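Long-range contacts in OBG-type G domain-containing protein (Pyrococcus horikoshii, PDB 2E87), which probably binds GTP and holds GDP in this crystal, although its cellular role remains unknown: residues R23-A28 / V50-N55; K76-L81 / K158-V163. All blocks are in the same frame, centred on the assembly; numbering follows the deposited sequence.

Contact 1: residues R23-A28 / V50-N55; sequences RRAEKA and VRTVSN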
loop_
_atom_site.group_PDB
_atom_site.type_symbol
_atom_site.label_atom_id
_atom_site.label_comp_id
_atom_site.label_asym_id
_atom_site.label_seq_id
_atom_site.Cartn_x
_atom_site.Cartn_y
_atom_site.Cartn_z
ATOM N N ARG A 23 30.752 18.102 2.195
ATOM C CA ARG A 23 30.518 19.533 2.295
ATOM C C ARG A 23 30.322 19.936 3.754
ATOM O O ARG A 23 30.899 20.919 4.210
ATOM C CB ARG A 23 29.281 19.939 1.484
ATOM C CG ARG A 23 29.372 21.336 0.864
ATOM C CD ARG A 23 28.003 21.891 0.449
ATOM N NE ARG A 23 27.212 20.930 -0.321
ATOM C CZ ARG A 23 26.075 20.372 0.105
ATOM N NH1 ARG A 23 25.581 20.673 1.305
ATOM N NH2 ARG A 23 25.428 19.507 -0.670
ATOM N N ARG A 24 29.511 19.176 4.489
ATOM C CA ARG A 24 29.245 19.496 5.883
ATOM C C ARG A 24 30.484 19.312 6.745
ATOM O O ARG A 24 30.658 19.993 7.755
ATOM C CB ARG A 24 28.112 18.631 6.439
ATOM C CG ARG A 24 27.540 19.156 7.744
ATOM C CD ARG A 24 26.332 20.052 7.504
ATOM N NE ARG A 24 25.071 19.336 7.704
ATOM C CZ ARG A 24 24.079 19.300 6.818
ATOM N NH1 ARG A 24 24.196 19.941 5.660
ATOM N NH2 ARG A 24 22.968 18.622 7.088
ATOM N N ALA A 25 31.343 18.385 6.347
ATOM C CA ALA A 25 32.560 18.124 7.094
ATOM C C ALA A 25 33.549 19.263 6.841
ATOM O O ALA A 25 34.279 19.680 7.726
ATOM C CB ALA A 25 33.158 16.783 6.677
ATOM N N GLU A 26 33.554 19.759 5.617
ATOM C CA GLU A 26 34.421 20.853 5.237
ATOM C C GLU A 26 34.053 22.086 6.076
ATOM O O GLU A 26 34.913 22.723 6.692
ATOM C CB GLU A 26 34.232 21.116 3.745
ATOM C CG GLU A 26 34.991 22.290 3.171
ATOM C CD GLU A 26 34.859 22.344 1.662
ATOM O OE1 GLU A 26 33.718 22.440 1.167
ATOM O OE2 GLU A 26 35.891 22.274 0.965
ATOM N N LYS A 27 32.762 22.392 6.118
ATOM C CA LYS A 27 32.262 23.540 6.859
ATOM C C LYS A 27 32.583 23.459 8.341
ATOM O O LYS A 27 33.031 24.434 8.932
ATOM C CB LYS A 27 30.749 23.665 6.651
ATOM C CG LYS A 27 30.082 24.824 7.374
ATOM C CD LYS A 27 28.649 25.001 6.879
ATOM C CE LYS A 27 27.876 26.018 7.701
ATOM N NZ LYS A 27 26.510 26.275 7.144
ATOM N N ALA A 28 32.368 22.295 8.941
ATOM C CA ALA A 28 32.633 22.131 10.365
ATOM C C ALA A 28 34.100 22.228 10.729
ATOM O O ALA A 28 34.423 22.663 11.830
ATOM C CB ALA A 28 32.082 20.806 10.857
ATOM N N VAL A 50 35.863 13.046 10.375
ATOM C CA VAL A 50 35.403 11.663 10.365
ATOM C C VAL A 50 34.045 11.509 11.045
ATOM O O VAL A 50 33.195 10.759 10.576
ATOM C CB VAL A 50 36.429 10.736 11.035
ATOM C CG1 VAL A 50 35.809 9.381 11.305
ATOM C CG2 VAL A 50 37.632 10.583 10.135
ATOM N N ARG A 51 33.829 12.237 12.134
ATOM C CA ARG A 51 32.562 12.151 12.848
ATOM C C ARG A 51 31.426 12.839 12.118
ATOM O O ARG A 51 30.295 12.363 12.144
ATOM C CB ARG A 51 32.672 12.760 14.251
ATOM C CG ARG A 51 33.643 12.066 15.167
ATOM C CD ARG A 51 33.191 12.220 16.607
ATOM N NE ARG A 51 34.227 11.820 17.553
ATOM C CZ ARG A 51 35.264 12.584 17.887
ATOM N NH1 ARG A 51 35.400 13.795 17.353
ATOM N NH2 ARG A 51 36.164 12.135 18.756
ATOM N N THR A 52 31.721 13.972 11.488
ATOM C CA THR A 52 30.699 14.717 10.775
ATOM C C THR A 52 30.228 13.930 9.549
ATOM O O THR A 52 29.032 13.859 9.271
ATOM C CB THR A 52 31.223 16.117 10.357
ATOM O OG1 THR A 52 31.781 16.776 11.499
ATOM C CG2 THR A 52 30.083 16.981 9.811
ATOM N N VAL A 53 31.157 13.330 8.812
ATOM C CA VAL A 53 30.758 12.548 7.646
ATOM C C VAL A 53 29.912 11.395 8.124
ATOM O O VAL A 53 28.866 11.112 7.565
ATOM C CB VAL A 53 31.956 11.968 6.883
ATOM C CG1 VAL A 53 31.474 10.912 5.857
ATOM C CG2 VAL A 53 32.697 13.089 6.181
ATOM N N SER A 54 30.364 10.737 9.176
ATOM C CA SER A 54 29.627 9.603 9.709
ATOM C C SER A 54 28.212 9.973 10.137
ATOM O O SER A 54 27.258 9.264 9.817
ATOM C CB SER A 54 30.376 8.992 10.889
ATOM O OG SER A 54 29.706 7.836 11.351
ATOM N N ASN A 55 28.070 11.094 10.837
ATOM C CA ASN A 55 26.759 11.516 11.307
ATOM C C ASN A 55 25.808 11.993 10.247
ATOM O O ASN A 55 24.617 11.705 10.306
ATOM C CB ASN A 55 26.885 12.601 12.367
ATOM C CG ASN A 55 27.012 12.026 13.741
ATOM O OD1 ASN A 55 28.079 11.554 14.124
ATOM N ND2 ASN A 55 25.906 12.029 14.493
#

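Contact 2: residues K76-L81 / K158-V163; sequences KFYQEL and KDLPVV. With SO4 (sulfate ion), chain D; SO4 (sulfate ion), chain C.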
loop_
_atom_site.group_PDB
_atom_site.type_symbol
_atom_site.label_atom_id
_atom_site.label_comp_id
_atom_site.label_asym_id
_atom_site.label_seq_id
_atom_site.Cartn_x
_atom_site.Cartn_y
_atom_site.Cartn_z
ATOM N N LYS A 76 -3.021 -6.338 5.341
ATOM C CA LYS A 76 -2.740 -7.322 4.296
ATOM C C LYS A 76 -3.021 -6.834 2.890
ATOM O O LYS A 76 -2.286 -7.156 1.966
ATOM C CB LYS A 76 -3.522 -8.611 4.538
ATOM C CG LYS A 76 -3.031 -9.390 5.740
ATOM C CD LYS A 76 -3.649 -10.782 5.815
ATOM C CE LYS A 76 -3.106 -11.574 7.005
ATOM N NZ LYS A 76 -3.509 -13.018 6.954
ATOM N N PHE A 77 -4.087 -6.064 2.735
ATOM C CA PHE A 77 -4.461 -5.531 1.435
ATOM C C PHE A 77 -3.335 -4.683 0.851
ATOM O O PHE A 77 -2.981 -4.848 -0.313
ATOM C CB PHE A 77 -5.753 -4.710 1.559
ATOM C CG PHE A 77 -6.116 -3.947 0.318
ATOM C CD1 PHE A 77 -6.561 -4.610 -0.824
ATOM C CD2 PHE A 77 -5.996 -2.554 0.290
ATOM C CE1 PHE A 77 -6.884 -3.902 -1.980
ATOM C CE2 PHE A 77 -6.317 -1.833 -0.864
ATOM C CZ PHE A 77 -6.765 -2.516 -2.007
ATOM N N TYR A 78 -2.775 -3.780 1.656
ATOM C CA TYR A 78 -1.676 -2.940 1.183
ATOM C C TYR A 78 -0.391 -3.760 1.006
ATOM O O TYR A 78 0.409 -3.490 0.110
ATOM C CB TYR A 78 -1.429 -1.763 2.125
ATOM C CG TYR A 78 -2.349 -0.584 1.881
ATOM C CD1 TYR A 78 -2.704 -0.220 0.590
ATOM C CD2 TYR A 78 -2.843 0.183 2.931
ATOM C CE1 TYR A 78 -3.516 0.854 0.335
ATOM C CE2 TYR A 78 -3.673 1.285 2.684
ATOM C CZ TYR A 78 -4.001 1.609 1.376
ATOM O OH TYR A 78 -4.797 2.687 1.086
ATOM N N GLN A 79 -0.193 -4.766 1.846
ATOM C CA GLN A 79 0.992 -5.598 1.691
ATOM C C GLN A 79 0.915 -6.244 0.315
ATOM O O GLN A 79 1.899 -6.346 -0.412
ATOM C CB GLN A 79 1.038 -6.671 2.768
ATOM C CG GLN A 79 1.538 -6.153 4.094
ATOM C CD GLN A 79 1.507 -7.207 5.174
ATOM O OE1 GLN A 79 1.897 -8.356 4.957
ATOM N NE2 GLN A 79 1.046 -6.821 6.353
ATOM N N GLU A 80 -0.285 -6.652 -0.055
ATOM C CA GLU A 80 -0.470 -7.288 -1.347
ATOM C C GLU A 80 -0.241 -6.293 -2.503
ATOM O O GLU A 80 0.493 -6.581 -3.448
ATOM C CB GLU A 80 -1.868 -7.904 -1.396
ATOM C CG GLU A 80 -1.987 -9.119 -2.248
ATOM C CD GLU A 80 -0.957 -10.174 -1.916
ATOM O OE1 GLU A 80 -0.692 -10.430 -0.727
ATOM O OE2 GLU A 80 -0.416 -10.767 -2.861
ATOM N N LEU A 81 -0.839 -5.112 -2.438
ATOM C CA LEU A 81 -0.637 -4.179 -3.524
ATOM C C LEU A 81 0.775 -3.604 -3.559
ATOM O O LEU A 81 1.279 -3.290 -4.630
ATOM C CB LEU A 81 -1.682 -3.071 -3.490
ATOM C CG LEU A 81 -3.116 -3.537 -3.749
ATOM C CD1 LEU A 81 -3.977 -2.330 -3.902
ATOM C CD2 LEU A 81 -3.200 -4.363 -4.994
ATOM N N LYS A 158 2.674 6.064 -4.573
ATOM C CA LYS A 158 1.722 7.145 -4.405
ATOM C C LYS A 158 0.386 6.739 -5.027
ATOM O O LYS A 158 -0.656 7.282 -4.668
ATOM C CB LYS A 158 2.236 8.426 -5.072
ATOM C CG LYS A 158 3.434 9.040 -4.388
ATOM C CD LYS A 158 3.827 10.350 -5.041
ATOM C CE LYS A 158 4.853 11.082 -4.202
ATOM N NZ LYS A 158 5.353 12.306 -4.880
ATOM N N ASP A 159 0.420 5.779 -5.949
ATOM C CA ASP A 159 -0.799 5.315 -6.600
ATOM C C ASP A 159 -1.535 4.208 -5.854
ATOM O O ASP A 159 -2.370 3.520 -6.438
ATOM C CB ASP A 159 -0.507 4.813 -8.013
ATOM C CG ASP A 159 0.086 5.878 -8.901
ATOM O OD1 ASP A 159 -0.412 7.029 -8.871
ATOM O OD2 ASP A 159 1.045 5.552 -9.640
ATOM N N LEU A 160 -1.233 4.004 -4.579
ATOM C CA LEU A 160 -1.957 2.967 -3.856
ATOM C C LEU A 160 -3.406 3.394 -3.759
ATOM O O LEU A 160 -3.706 4.566 -3.599
ATOM C CB LEU A 160 -1.402 2.777 -2.447
ATOM C CG LEU A 160 -0.125 1.949 -2.341
ATOM C CD1 LEU A 160 0.371 1.985 -0.900
ATOM C CD2 LEU A 160 -0.397 0.521 -2.802
ATOM N N PRO A 161 -4.328 2.441 -3.860
ATOM C CA PRO A 161 -5.754 2.761 -3.770
ATOM C C PRO A 161 -6.042 3.459 -2.445
ATOM O O PRO A 161 -5.743 2.911 -1.387
ATOM C CB PRO A 161 -6.419 1.393 -3.798
ATOM C CG PRO A 161 -5.424 0.522 -4.453
ATOM C CD PRO A 161 -4.116 0.990 -3.929
ATOM N N VAL A 162 -6.610 4.659 -2.503
ATOM C CA VAL A 162 -6.971 5.404 -1.289
ATOM C C VAL A 162 -8.366 4.940 -0.828
ATOM O O VAL A 162 -9.383 5.430 -1.320
ATOM C CB VAL A 162 -7.019 6.934 -1.568
ATOM C CG1 VAL A 162 -7.705 7.668 -0.410
ATOM C CG2 VAL A 162 -5.612 7.472 -1.775
ATOM N N VAL A 163 -8.411 3.985 0.100
ATOM C CA VAL A 163 -9.681 3.461 0.608
ATOM C C VAL A 163 -9.622 3.160 2.099
ATOM O O VAL A 163 -8.541 3.034 2.679
ATOM C CB VAL A 163 -10.094 2.171 -0.125
ATOM C CG1 VAL A 163 -10.443 2.484 -1.540
ATOM C CG2 VAL A 163 -8.971 1.176 -0.086
HETATM S S SO4 D . -5.577 -6.792 8.111
HETATM O O1 SO4 D . -6.614 -5.690 7.800
HETATM O O2 SO4 D . -4.723 -7.160 6.918
HETATM O O3 SO4 D . -4.675 -6.275 9.232
HETATM O O4 SO4 D . -6.288 -8.091 8.521
HETATM S S SO4 C . 7.507 14.730 -4.197
HETATM O O1 SO4 C . 6.048 14.656 -3.695
HETATM O O2 SO4 C . 7.828 16.101 -4.783
HETATM O O3 SO4 C . 8.387 14.520 -2.952
HETATM O O4 SO4 C . 7.709 13.687 -5.302
#

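Contact 1: residues R23-A28 / V50-N55
Arg24 O is approached from two quarters: the amide of Ala28, one turn further along its own helix, donates to it at 3.1 Å (Ala28 N to Arg24 O), and from the facing helix the methyl CG2 of Thr52 rests at 3.7 Å from the same oxygen. Thr52 carries much of the packing here. Its CG2 lies anti to the backbone N while its hydroxyl takes the position beside that N (chi1 -52°), a setting that splits the two branches between different tasks. The methyl reaches the backbone of the 23-28 helix, lying 3.9 Å from Ala25 CA, and also meets the first part of the Arg24 side chain, which it crosses at roughly a right angle with CG2 and Arg24 CG 3.9 Å apart. Beyond CG the arginine bends, and its guanidinium end leads away from the facing helix. The hydroxyl branch hydrogen-bonds to Leu48 O of its own helix, so its polar need is met locally, and toward the other helix OG1 merely abuts the Ala28 methyl, 4.1 Å from CB.

One position along, Val53 adds an apolar contact: the branch CG2, beside its backbone N, stands 3.8 Å from Ala25 CB. Tyr133 of helix 122-142 touches both of these side chains, placing the two helices against a third.

The short side chains of Ala25, Ala28 and Thr52 are consistent with the close approach. Ala25 and Thr52 are paired with their CA atoms 5.3 Å apart, and the axes of the two short segments approach to 8.4 Å while their directions differ by 145°. Such near-antiparallel packing of two successive helices through alanine and threonine forms a helical hairpin in the bundle of the NOG1-type N-terminal domain.

Contact 2: residues K76-L81 / K158-V163
Tyr78, Phe77 and Leu81, near the start of helix 76-86, pack on the Leu160-Val163 part of the linker that leads from the helical bundle to strand 169-173 of the G-domain sheet. The hydrogen bond across this buried contact runs from Tyr78 OH to Pro161 O, 2.7 Å long, in the carbonyl plane and with a C=O...donor angle of 158°. A phenylalanine in place of Tyr78 would probably leave Pro161 O without this donor and let the linker shift against the helix.

Apolar contacts frame the bond. Tyr78 CE1 lies 4.0 Å from Leu160 CB, and the Leu160 branch CD2 reaches Leu81 CB. The Phe77 ring, swung out with CG anti to the backbone N (chi1 171°), meets Pro161 CG through CZ and Val163 CG2 through CE2. Leu81 CD1 points at Pro161 CG, in a contact modelled too closely to be read literally.

A sulfate, probably from the crystallisation liquor, is bound by Lys158 to the side. Lys158, also salt-bridged to Glu155, extends its chain so that NZ bonds two oxygens of this sulfate, O1 at 2.7 Å and O4 at 2.8 Å.

In the fold
The two contacts follow each other in series along the chain, contact 1 closing before contact 2 opens, and their centres are 39 Å apart, with the nearest atoms about 22 Å from each other. Helix 38-67 supplies one side of contact 1; the next helix in the chain is 76-86, which supplies one side of contact 2. Contact 1 sits far out in the elongated helical bundle, its centre about 36 Å from the centre of the chain, whereas contact 2 lies close to that centre, where the bundle meets the GDP-binding domain. One thus packs helices within the bundle, while the other packs the connection to the G domain on helix 76-86; both lie away from the nucleotide.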